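PDB 4EYQ: extracellular ligand-binding receptor from Rhodopseudomonas palustris, which probably serves as a periplasmic solute-binding receptor that captures small aromatic acids such as caffeic acid and 3-(4-hydroxy-phenyl)pyruvic acid between two lobes. Local coordinates for residues 113-118 with 331-336; 81-86 with 100-105; 221-226 with 280-285. All coordinates share one frame; numbering follows the deposited sequence.

Contact 1: residues 113-118 with 331-336; sequences VVMPQP and GVYSFT. With ENO (3-(4-hydroxy-phenyl)pyruvic acid), chain B; DHC (caffeic acid), chain C.
A Met-aromatic contact between Met115, a selenomethionine, and Tyr333 lies directly behind the ligand pocket of this two-lobed periplasmic binding protein. Met115 SE stands 4.3 Å from the centroid of the Tyr333 ring and approaches over its face, with the terminal methyl CE over the same face. The Met115 chain is bent at both outer torsions (chi3 94°), which turns CE on toward Phe335, where it meets CZ at 3.9 Å near the plane of that ring, at the edge. The face of Phe335 is covered by Val113: its CG1 makes a CH-pi contact 3.8 Å from the ring centroid, and its CB approaches Phe335 CE1 to 3.6 Å. Each ring thus has one face covered from the 113-118 segment, Tyr333 by Met115 and Phe335 by Val113. One polar link joins the segments. Tyr333 OH donates to Met115 O over 2.6 Å, with a C=O...donor angle of 123° and the donor tilted 28° out of the carbonyl plane. This bond gives the buried phenol a partner. Pro116, next in the chain, turns away from Tyr333, and its CB comes 3.3 Å from O3 of 3-(4-hydroxy-phenyl)pyruvic acid, so the backbone that accepts from Tyr333 also carries a wall of the pocket. In strand 112-114, at the outer edge of its sheet, Val113 makes backbone hydrogen bonds with His96 and Ala98, and Val114 one with Arg340. His286 and Asp289 of helix 282-301 pack on Met115, and Tyr333 belongs to a small antiparallel pair with strand 326-328.

Contact 2: residues 81-86 with 100-105; sequences PTVAVS and APLPVT. With ENO (3-(4-hydroxy-phenyl)pyruvic acid), chain B; DHC (caffeic acid), chain C.
Thr82 OG1 receives a hydrogen bond from Ser76 N and gives one to Val78 O, and with both in place it still rests 3.4 Å from Ala100 CB. The hydroxyl is therefore tied back to the turn before its own helix, and what it offers the 100-105 loop is van der Waals contact. With OG1 beside the backbone N (chi1 -60°), Thr82 CG2 is left to reach Ala100 O at 3.7 Å and Leu102 CD2 at 4.1 Å. Leu102 is the main apolar group of the loop. Its CG sits between the backbone N and the carbonyl carbon (chi1 82°), and the branch ends on the helix: CD1 lies 3.8 Å from Ser86 CB and 3.9 Å from Val83 CA. Further along, Val83 CG2 meets Pro103 CD at 4.1 Å, the two side chains crossing at about a right angle. The loop also belongs to the ligand site of the periplasmic binding fold. Pro101 CD approaches C6' of caffeic acid to 3.6 Å, while Pro101 O accepts from Thr79 OG1, a hydroxyl also hydrogen-bonded to 3-(4-hydroxy-phenyl)pyruvic acid. Ser86 OG, likewise, finds its polar partner outside the contact, in Ser112 OG. The chemistry implies a joint made by van der Waals contact, mostly between aliphatic carbons, in which helix 79-92 backs a pocket-lining loop, its hydroxyls being engaged with other partners; Ala100 O, buried here, has no polar partner in the model.

Contact 3: residues 221-226 with 280-285; sequences QTHGAA and RSQFAG. With DHC (caffeic acid), chain C; ENO (3-(4-hydroxy-phenyl)pyruvic acid), chain B.
Gln282 opens helix 282-301 of the periplasmic binding fold, lies against the 221-226 loop that follows strand 218-221, and sends its amide to the ligand. Its CB lies 3.3 Å from Ala226 O and also touches Ala226 CB. CG comes next, 3.5 Å from His223 O, and there the chain bends (chi2 79°), carrying the amide to the ligand site. At the tip, NE2 donates to caffeic acid O4' over 2.9 Å and to O3 of 3-(4-hydroxy-phenyl)pyruvic acid over 3.2 Å, each at an N-H...acceptor angle of 169°. The two ligands overlap in one site and so are probably alternative occupants, each accepting from NE2; this nitrogen is also bonded to Gln117 OE1, and the amide oxygen OE1 accepts from Gly246 N. Such partners probably fix the rotation of the amide. Gln282 NE2 sits at the edge of the His223 ring, 3.6 Å from CD2, with amide and ring planes 86° apart. The ring presents its face to the ligand, C5' of caffeic acid standing over its centre, and its NE2 bonds to Gln117 O. The main chain secures the same crossing: Gln282 N donates to Ala226 O at 3.1 Å, in line with the C=O bond. Ser281 OG caps the helix, accepting from Ala284 N at 3.0 Å and weakly from Phe283 N. The Phe283 ring, approached near its plane, brings CZ to 3.0 Å from Gly224 O.

From the N terminus, contact 2 closes first: helix 79-92 leads through strand 96-98 to the 100-105 loop, a short local loop in the lobe of the six-stranded sheet. Contact 1 then opens at 113-118 and closes only at 331-336, and contact 3, joining 221-226 to 280-285, is nested inside it; none of the three cross. Contact 1 ties the edge strand to the late 331-333 strand, while contact 3 brings a loop of the seven-stranded sheet to the start of helix 282-301. Pro116 packs on Ala100, linking contacts 1 and 2, and residue 117 bridges contact 1 to contact 3. All three border the site where the two ligands overlap.

Contact 1: residues 113-118 with 331-336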
loop_
_atom_site.group_PDB
_atom_site.type_symbol
_atom_site.label_atom_id
_atom_site.label_comp_id
_atom_site.label_asym_id
_atom_site.label_seq_id
_atom_site.Cartn_x
_atom_site.Cartn_y
_atom_site.Cartn_z
ATOM N N VAL A 113 2.617 1.148 -12.503
ATOM C CA VAL A 113 3.205 0.082 -11.654
ATOM C C VAL A 113 2.738 0.329 -10.194
ATOM O O VAL A 113 2.266 1.436 -9.875
ATOM C CB VAL A 113 4.746 0.022 -11.739
ATOM C CG1 VAL A 113 5.178 -0.423 -13.138
ATOM C CG2 VAL A 113 5.361 1.373 -11.365
ATOM N N VAL A 114 2.866 -0.690 -9.320
ATOM C CA VAL A 114 2.219 -0.646 -7.992
ATOM C C VAL A 114 3.246 -0.857 -6.882
ATOM O O VAL A 114 3.995 -1.823 -6.909
ATOM C CB VAL A 114 1.117 -1.726 -7.855
ATOM C CG1 VAL A 114 0.334 -1.541 -6.555
ATOM C CG2 VAL A 114 0.199 -1.725 -9.063
HETATM N N MSE A 115 3.296 0.039 -5.919
HETATM C CA MSE A 115 4.278 -0.133 -4.852
HETATM C C MSE A 115 3.787 -1.160 -3.799
HETATM O O MSE A 115 4.549 -2.094 -3.475
HETATM C CB MSE A 115 4.620 1.201 -4.167
HETATM C CG MSE A 115 5.435 2.204 -5.039
HETATM SE SE MSE A 115 7.176 1.538 -5.561
HETATM C CE MSE A 115 6.634 0.836 -7.216
ATOM N N PRO A 116 2.536 -0.994 -3.264
ATOM C CA PRO A 116 2.083 -1.952 -2.245
ATOM C C PRO A 116 2.081 -3.422 -2.723
ATOM O O PRO A 116 1.845 -3.688 -3.919
ATOM C CB PRO A 116 0.645 -1.502 -1.924
ATOM C CG PRO A 116 0.602 -0.052 -2.283
ATOM C CD PRO A 116 1.525 0.078 -3.481
ATOM N N GLN A 117 2.316 -4.354 -1.785
ATOM C CA GLN A 117 2.323 -5.811 -2.094
ATOM C C GLN A 117 0.995 -6.305 -2.664
ATOM O O GLN A 117 -0.037 -5.846 -2.204
ATOM C CB GLN A 117 2.660 -6.582 -0.843
ATOM C CG GLN A 117 4.103 -6.297 -0.396
ATOM C CD GLN A 117 4.276 -5.056 0.507
ATOM O OE1 GLN A 117 3.325 -4.321 0.769
ATOM N NE2 GLN A 117 5.518 -4.835 1.008
ATOM N N PRO A 118 1.019 -7.183 -3.703
ATOM C CA PRO A 118 -0.248 -7.682 -4.217
ATOM C C PRO A 118 -0.945 -8.498 -3.128
ATOM O O PRO A 118 -0.293 -9.155 -2.300
ATOM C CB PRO A 118 0.148 -8.535 -5.448
ATOM C CG PRO A 118 1.603 -8.812 -5.292
ATOM C CD PRO A 118 2.185 -7.693 -4.464
ATOM N N GLY A 331 10.637 -4.084 -0.497
ATOM C CA GLY A 331 10.821 -5.250 -1.351
ATOM C C GLY A 331 11.790 -4.923 -2.459
ATOM O O GLY A 331 12.376 -3.831 -2.456
ATOM N N VAL A 332 11.955 -5.875 -3.384
ATOM C CA VAL A 332 12.884 -5.747 -4.519
ATOM C C VAL A 332 12.039 -5.850 -5.797
ATOM O O VAL A 332 11.400 -6.873 -6.064
ATOM C CB VAL A 332 13.975 -6.822 -4.492
ATOM C CG1 VAL A 332 14.960 -6.646 -5.661
ATOM C CG2 VAL A 332 14.768 -6.730 -3.155
ATOM N N TYR A 333 12.028 -4.781 -6.569
ATOM C CA TYR A 333 11.057 -4.679 -7.687
ATOM C C TYR A 333 11.650 -5.039 -9.053
ATOM O O TYR A 333 12.722 -4.532 -9.417
ATOM C CB TYR A 333 10.458 -3.268 -7.770
ATOM C CG TYR A 333 9.546 -2.892 -6.613
ATOM C CD1 TYR A 333 10.076 -2.381 -5.438
ATOM C CD2 TYR A 333 8.135 -3.032 -6.715
ATOM C CE1 TYR A 333 9.273 -2.033 -4.381
ATOM C CE2 TYR A 333 7.317 -2.662 -5.656
ATOM C CZ TYR A 333 7.899 -2.176 -4.482
ATOM O OH TYR A 333 7.143 -1.826 -3.373
ATOM N N SER A 334 10.940 -5.901 -9.799
ATOM C CA SER A 334 11.248 -6.169 -11.217
ATOM C C SER A 334 9.913 -6.259 -11.961
ATOM O O SER A 334 9.113 -7.140 -11.699
ATOM C CB SER A 334 12.062 -7.454 -11.371
ATOM O OG SER A 334 13.311 -7.326 -10.670
ATOM N N PHE A 335 9.631 -5.326 -12.847
ATOM C CA PHE A 335 8.307 -5.315 -13.493
ATOM C C PHE A 335 8.398 -5.937 -14.870
ATOM O O PHE A 335 9.465 -5.886 -15.480
ATOM C CB PHE A 335 7.811 -3.866 -13.656
ATOM C CG PHE A 335 7.830 -3.053 -12.388
ATOM C CD1 PHE A 335 6.829 -3.212 -11.422
ATOM C CD2 PHE A 335 8.829 -2.098 -12.167
ATOM C CE1 PHE A 335 6.848 -2.448 -10.256
ATOM C CE2 PHE A 335 8.857 -1.337 -10.994
ATOM C CZ PHE A 335 7.867 -1.508 -10.037
ATOM N N THR A 336 7.285 -6.476 -15.391
ATOM C CA THR A 336 7.241 -6.887 -16.793
ATOM C C THR A 336 6.010 -6.294 -17.462
ATOM O O THR A 336 5.229 -5.572 -16.838
ATOM C CB THR A 336 7.189 -8.427 -16.933
ATOM O OG1 THR A 336 5.907 -8.917 -16.470
ATOM C CG2 THR A 336 8.359 -9.091 -16.124
HETATM O O4 ENO B . -5.542 0.284 -0.609
HETATM C C9 ENO B . -2.654 1.202 1.385
HETATM C C8 ENO B . -1.340 0.777 1.302
HETATM C C7 ENO B . -1.042 -0.576 1.395
HETATM C C6 ENO B . -2.045 -1.531 1.560
HETATM C C5 ENO B . -3.364 -1.085 1.649
HETATM C C4 ENO B . -3.673 0.275 1.555
HETATM O O3 ENO B . 0.257 -0.952 1.300
HETATM C C3 ENO B . -5.109 0.766 1.679
HETATM C C2 ENO B . -5.992 0.611 0.474
HETATM C C1 ENO B . -7.425 0.878 0.639
HETATM O O2 ENO B . -8.190 0.695 -0.328
HETATM O O1 ENO B . -7.867 1.274 1.748
HETATM C C1 DHC C . -7.510 0.672 0.828
HETATM O O1 DHC C . -8.000 1.083 1.911
HETATM C C2 DHC C . -6.166 0.045 0.794
HETATM C C3 DHC C . -5.179 0.566 1.494
HETATM C "C1'" DHC C . -3.815 -0.023 1.486
HETATM C "C2'" DHC C . -2.758 0.859 1.372
HETATM C "C3'" DHC C . -1.465 0.377 1.374
HETATM C "C4'" DHC C . -1.228 -1.086 1.488
HETATM C "C5'" DHC C . -2.310 -1.951 1.584
HETATM C "C6'" DHC C . -3.596 -1.407 1.586
HETATM O "O4'" DHC C . 0.041 -1.573 1.488
HETATM O "O3'" DHC C . -0.447 1.265 1.267
HETATM O O2 DHC C . -8.139 0.773 -0.246
#

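Contact 2: residues 81-86 with 100-105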
loop_
_atom_site.group_PDB
_atom_site.type_symbol
_atom_site.label_atom_id
_atom_site.label_comp_id
_atom_site.label_asym_id
_atom_site.label_seq_id
_atom_site.Cartn_x
_atom_site.Cartn_y
_atom_site.Cartn_z
ATOM N N PRO A 81 -9.611 5.918 -5.193
ATOM C CA PRO A 81 -8.962 6.984 -5.957
ATOM C C PRO A 81 -7.745 6.542 -6.790
ATOM O O PRO A 81 -7.440 7.183 -7.809
ATOM C CB PRO A 81 -8.486 7.962 -4.872
ATOM C CG PRO A 81 -8.427 7.174 -3.624
ATOM C CD PRO A 81 -9.576 6.204 -3.741
ATOM N N THR A 82 -7.051 5.480 -6.364
ATOM C CA THR A 82 -5.911 4.952 -7.145
ATOM C C THR A 82 -6.394 4.380 -8.495
ATOM O O THR A 82 -5.772 4.614 -9.542
ATOM C CB THR A 82 -5.101 3.945 -6.313
ATOM O OG1 THR A 82 -4.609 4.617 -5.145
ATOM C CG2 THR A 82 -3.908 3.376 -7.081
ATOM N N VAL A 83 -7.502 3.656 -8.489
ATOM C CA VAL A 83 -8.104 3.230 -9.764
ATOM C C VAL A 83 -8.326 4.448 -10.651
ATOM O O VAL A 83 -8.044 4.412 -11.860
ATOM C CB VAL A 83 -9.433 2.486 -9.561
ATOM C CG1 VAL A 83 -10.100 2.196 -10.899
ATOM C CG2 VAL A 83 -9.158 1.168 -8.832
ATOM N N ALA A 84 -8.828 5.523 -10.059
ATOM C CA ALA A 84 -9.150 6.701 -10.849
ATOM C C ALA A 84 -7.864 7.320 -11.444
ATOM O O ALA A 84 -7.834 7.679 -12.625
ATOM C CB ALA A 84 -9.948 7.707 -10.030
ATOM N N VAL A 85 -6.800 7.396 -10.656
ATOM C CA VAL A 85 -5.556 8.000 -11.145
ATOM C C VAL A 85 -4.949 7.130 -12.283
ATOM O O VAL A 85 -4.492 7.648 -13.313
ATOM C CB VAL A 85 -4.526 8.142 -10.002
ATOM C CG1 VAL A 85 -3.174 8.648 -10.539
ATOM C CG2 VAL A 85 -5.061 9.044 -8.891
ATOM N N SER A 86 -4.939 5.814 -12.083
ATOM C CA SER A 86 -4.416 4.892 -13.074
ATOM C C SER A 86 -5.227 5.032 -14.382
ATOM O O SER A 86 -4.647 5.017 -15.469
ATOM C CB SER A 86 -4.498 3.446 -12.569
ATOM O OG SER A 86 -4.028 2.537 -13.573
ATOM N N ALA A 100 -1.331 2.640 -3.522
ATOM C CA ALA A 100 -2.302 1.749 -2.910
ATOM C C ALA A 100 -2.464 0.568 -3.845
ATOM O O ALA A 100 -2.242 0.725 -5.045
ATOM C CB ALA A 100 -3.654 2.447 -2.746
ATOM N N PRO A 101 -2.884 -0.611 -3.327
ATOM C CA PRO A 101 -3.130 -1.748 -4.223
ATOM C C PRO A 101 -4.202 -1.392 -5.262
ATOM O O PRO A 101 -5.040 -0.513 -5.016
ATOM C CB PRO A 101 -3.648 -2.851 -3.277
ATOM C CG PRO A 101 -3.189 -2.429 -1.915
ATOM C CD PRO A 101 -3.194 -0.935 -1.923
ATOM N N LEU A 102 -4.172 -2.018 -6.430
ATOM C CA LEU A 102 -5.353 -1.932 -7.293
ATOM C C LEU A 102 -5.454 -3.082 -8.251
ATOM O O LEU A 102 -4.445 -3.715 -8.555
ATOM C CB LEU A 102 -5.390 -0.615 -8.061
ATOM C CG LEU A 102 -4.563 -0.473 -9.338
ATOM C CD1 LEU A 102 -5.186 0.671 -10.132
ATOM C CD2 LEU A 102 -3.155 -0.200 -8.921
ATOM N N PRO A 103 -6.669 -3.351 -8.745
ATOM C CA PRO A 103 -6.807 -4.337 -9.807
ATOM C C PRO A 103 -6.162 -3.786 -11.096
ATOM O O PRO A 103 -6.701 -2.861 -11.709
ATOM C CB PRO A 103 -8.322 -4.482 -9.977
ATOM C CG PRO A 103 -8.935 -3.300 -9.318
ATOM C CD PRO A 103 -7.945 -2.734 -8.355
ATOM N N VAL A 104 -5.012 -4.340 -11.481
ATOM C CA VAL A 104 -4.349 -3.935 -12.712
ATOM C C VAL A 104 -4.933 -4.773 -13.837
ATOM O O VAL A 104 -4.529 -5.897 -14.042
ATOM C CB VAL A 104 -2.823 -4.142 -12.626
ATOM C CG1 VAL A 104 -2.142 -3.699 -13.935
ATOM C CG2 VAL A 104 -2.263 -3.353 -11.444
ATOM N N THR A 105 -5.914 -4.227 -14.550
ATOM C CA THR A 105 -6.490 -4.873 -15.724
ATOM C C THR A 105 -5.638 -4.524 -16.965
ATOM O O THR A 105 -4.777 -3.646 -16.876
ATOM C CB THR A 105 -7.892 -4.308 -15.915
ATOM O OG1 THR A 105 -7.803 -2.880 -15.839
ATOM C CG2 THR A 105 -8.822 -4.759 -14.781
HETATM O O4 ENO B . -5.542 0.284 -0.609
HETATM C C9 ENO B . -2.654 1.202 1.385
HETATM C C8 ENO B . -1.340 0.777 1.302
HETATM C C7 ENO B . -1.042 -0.576 1.395
HETATM C C6 ENO B . -2.045 -1.531 1.560
HETATM C C5 ENO B . -3.364 -1.085 1.649
HETATM C C4 ENO B . -3.673 0.275 1.555
HETATM O O3 ENO B . 0.257 -0.952 1.300
HETATM C C3 ENO B . -5.109 0.766 1.679
HETATM C C2 ENO B . -5.992 0.611 0.474
HETATM C C1 ENO B . -7.425 0.878 0.639
HETATM O O2 ENO B . -8.190 0.695 -0.328
HETATM O O1 ENO B . -7.867 1.274 1.748
HETATM C C1 DHC C . -7.510 0.672 0.828
HETATM O O1 DHC C . -8.000 1.083 1.911
HETATM C C2 DHC C . -6.166 0.045 0.794
HETATM C C3 DHC C . -5.179 0.566 1.494
HETATM C "C1'" DHC C . -3.815 -0.023 1.486
HETATM C "C2'" DHC C . -2.758 0.859 1.372
HETATM C "C3'" DHC C . -1.465 0.377 1.374
HETATM C "C4'" DHC C . -1.228 -1.086 1.488
HETATM C "C5'" DHC C . -2.310 -1.951 1.584
HETATM C "C6'" DHC C . -3.596 -1.407 1.586
HETATM O "O4'" DHC C . 0.041 -1.573 1.488
HETATM O "O3'" DHC C . -0.447 1.265 1.267
HETATM O O2 DHC C . -8.139 0.773 -0.246
#

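Contact 3: residues 221-226 with 280-285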
loop_
_atom_site.group_PDB
_atom_site.type_symbol
_atom_site.label_atom_id
_atom_site.label_comp_id
_atom_site.label_asym_id
_atom_site.label_seq_id
_atom_site.Cartn_x
_atom_site.Cartn_y
_atom_site.Cartn_z
ATOM N N GLN A 221 -5.443 -9.089 10.214
ATOM C CA GLN A 221 -5.528 -7.800 9.532
ATOM C C GLN A 221 -4.610 -7.787 8.318
ATOM O O GLN A 221 -3.604 -8.528 8.295
ATOM C CB GLN A 221 -5.110 -6.652 10.489
ATOM C CG GLN A 221 -6.083 -6.352 11.649
ATOM C CD GLN A 221 -7.264 -5.467 11.261
ATOM O OE1 GLN A 221 -7.299 -4.893 10.165
ATOM N NE2 GLN A 221 -8.242 -5.350 12.161
ATOM N N THR A 222 -4.922 -6.901 7.352
ATOM C CA THR A 222 -4.188 -6.788 6.103
ATOM C C THR A 222 -3.085 -5.740 6.264
ATOM O O THR A 222 -3.025 -5.045 7.276
ATOM C CB THR A 222 -5.097 -6.354 4.948
ATOM O OG1 THR A 222 -5.467 -4.977 5.111
ATOM C CG2 THR A 222 -6.396 -7.252 4.888
ATOM N N HIS A 223 -2.245 -5.614 5.239
ATOM C CA HIS A 223 -1.155 -4.623 5.238
ATOM C C HIS A 223 -1.587 -3.168 5.178
ATOM O O HIS A 223 -0.784 -2.269 5.483
ATOM C CB HIS A 223 -0.089 -5.004 4.199
ATOM C CG HIS A 223 -0.626 -5.181 2.768
ATOM N ND1 HIS A 223 -1.797 -5.834 2.482
ATOM C CD2 HIS A 223 -0.055 -4.830 1.531
ATOM C CE1 HIS A 223 -1.988 -5.849 1.122
ATOM N NE2 HIS A 223 -0.911 -5.246 0.542
ATOM N N GLY A 224 -2.859 -2.921 4.819
ATOM C CA GLY A 224 -3.482 -1.600 4.991
ATOM C C GLY A 224 -3.542 -1.057 6.430
ATOM O O GLY A 224 -3.665 0.159 6.621
ATOM N N ALA A 225 -3.433 -1.945 7.423
ATOM C CA ALA A 225 -3.483 -1.572 8.840
ATOM C C ALA A 225 -2.098 -1.309 9.479
ATOM O O ALA A 225 -2.019 -0.950 10.657
ATOM C CB ALA A 225 -4.205 -2.666 9.610
ATOM N N ALA A 226 -1.012 -1.456 8.723
ATOM C CA ALA A 226 0.338 -1.458 9.327
ATOM C C ALA A 226 0.947 -0.086 9.611
ATOM O O ALA A 226 1.844 0.362 8.903
ATOM C CB ALA A 226 1.318 -2.320 8.496
ATOM N N ARG A 280 7.598 4.709 12.174
ATOM C CA ARG A 280 7.653 3.943 10.912
ATOM C C ARG A 280 6.265 3.455 10.449
ATOM O O ARG A 280 5.400 3.140 11.275
ATOM C CB ARG A 280 8.610 2.762 11.075
ATOM C CG ARG A 280 8.063 1.569 11.878
ATOM C CD ARG A 280 9.153 0.534 12.140
ATOM N NE ARG A 280 10.304 1.135 12.831
ATOM C CZ ARG A 280 11.457 0.522 13.091
ATOM N NH1 ARG A 280 11.660 -0.729 12.715
ATOM N NH2 ARG A 280 12.425 1.171 13.727
ATOM N N SER A 281 6.041 3.382 9.134
ATOM C CA SER A 281 4.789 2.814 8.623
ATOM C C SER A 281 4.979 2.149 7.282
ATOM O O SER A 281 5.913 2.440 6.560
ATOM C CB SER A 281 3.654 3.866 8.494
ATOM O OG SER A 281 3.971 4.900 7.562
ATOM N N GLN A 282 4.069 1.234 6.984
ATOM C CA GLN A 282 3.908 0.653 5.680
ATOM C C GLN A 282 3.874 1.782 4.648
ATOM O O GLN A 282 4.437 1.675 3.560
ATOM C CB GLN A 282 2.552 -0.075 5.676
ATOM C CG GLN A 282 2.104 -0.680 4.357
ATOM C CD GLN A 282 2.778 -2.001 4.059
ATOM O OE1 GLN A 282 3.670 -2.476 4.815
ATOM N NE2 GLN A 282 2.381 -2.611 2.945
ATOM N N PHE A 283 3.174 2.860 4.993
ATOM C CA PHE A 283 2.737 3.842 3.982
ATOM C C PHE A 283 3.868 4.784 3.609
ATOM O O PHE A 283 4.075 5.089 2.409
ATOM C CB PHE A 283 1.485 4.594 4.473
ATOM C CG PHE A 283 0.502 3.694 5.148
ATOM C CD1 PHE A 283 -0.043 2.622 4.461
ATOM C CD2 PHE A 283 0.174 3.877 6.483
ATOM C CE1 PHE A 283 -0.916 1.756 5.084
ATOM C CE2 PHE A 283 -0.704 3.012 7.115
ATOM C CZ PHE A 283 -1.251 1.953 6.412
ATOM N N ALA A 284 4.596 5.242 4.629
ATOM C CA ALA A 284 5.832 5.962 4.385
ATOM C C ALA A 284 6.781 5.150 3.466
ATOM O O ALA A 284 7.397 5.698 2.558
ATOM C CB ALA A 284 6.517 6.287 5.714
ATOM N N GLY A 285 6.892 3.838 3.702
ATOM C CA GLY A 285 7.656 2.950 2.805
ATOM C C GLY A 285 7.310 3.089 1.318
ATOM O O GLY A 285 8.206 3.167 0.473
HETATM C C1 DHC C . -7.510 0.672 0.828
HETATM O O1 DHC C . -8.000 1.083 1.911
HETATM C C2 DHC C . -6.166 0.045 0.794
HETATM C C3 DHC C . -5.179 0.566 1.494
HETATM C "C1'" DHC C . -3.815 -0.023 1.486
HETATM C "C2'" DHC C . -2.758 0.859 1.372
HETATM C "C3'" DHC C . -1.465 0.377 1.374
HETATM C "C4'" DHC C . -1.228 -1.086 1.488
HETATM C "C5'" DHC C . -2.310 -1.951 1.584
HETATM C "C6'" DHC C . -3.596 -1.407 1.586
HETATM O "O4'" DHC C . 0.041 -1.573 1.488
HETATM O "O3'" DHC C . -0.447 1.265 1.267
HETATM O O2 DHC C . -8.139 0.773 -0.246
HETATM O O4 ENO B . -5.542 0.284 -0.609
HETATM C C9 ENO B . -2.654 1.202 1.385
HETATM C C8 ENO B . -1.340 0.777 1.302
HETATM C C7 ENO B . -1.042 -0.576 1.395
HETATM C C6 ENO B . -2.045 -1.531 1.560
HETATM C C5 ENO B . -3.364 -1.085 1.649
HETATM C C4 ENO B . -3.673 0.275 1.555
HETATM O O3 ENO B . 0.257 -0.952 1.300
HETATM C C3 ENO B . -5.109 0.766 1.679
HETATM C C2 ENO B . -5.992 0.611 0.474
HETATM C C1 ENO B . -7.425 0.878 0.639
HETATM O O2 ENO B . -8.190 0.695 -0.328
HETATM O O1 ENO B . -7.867 1.274 1.748
#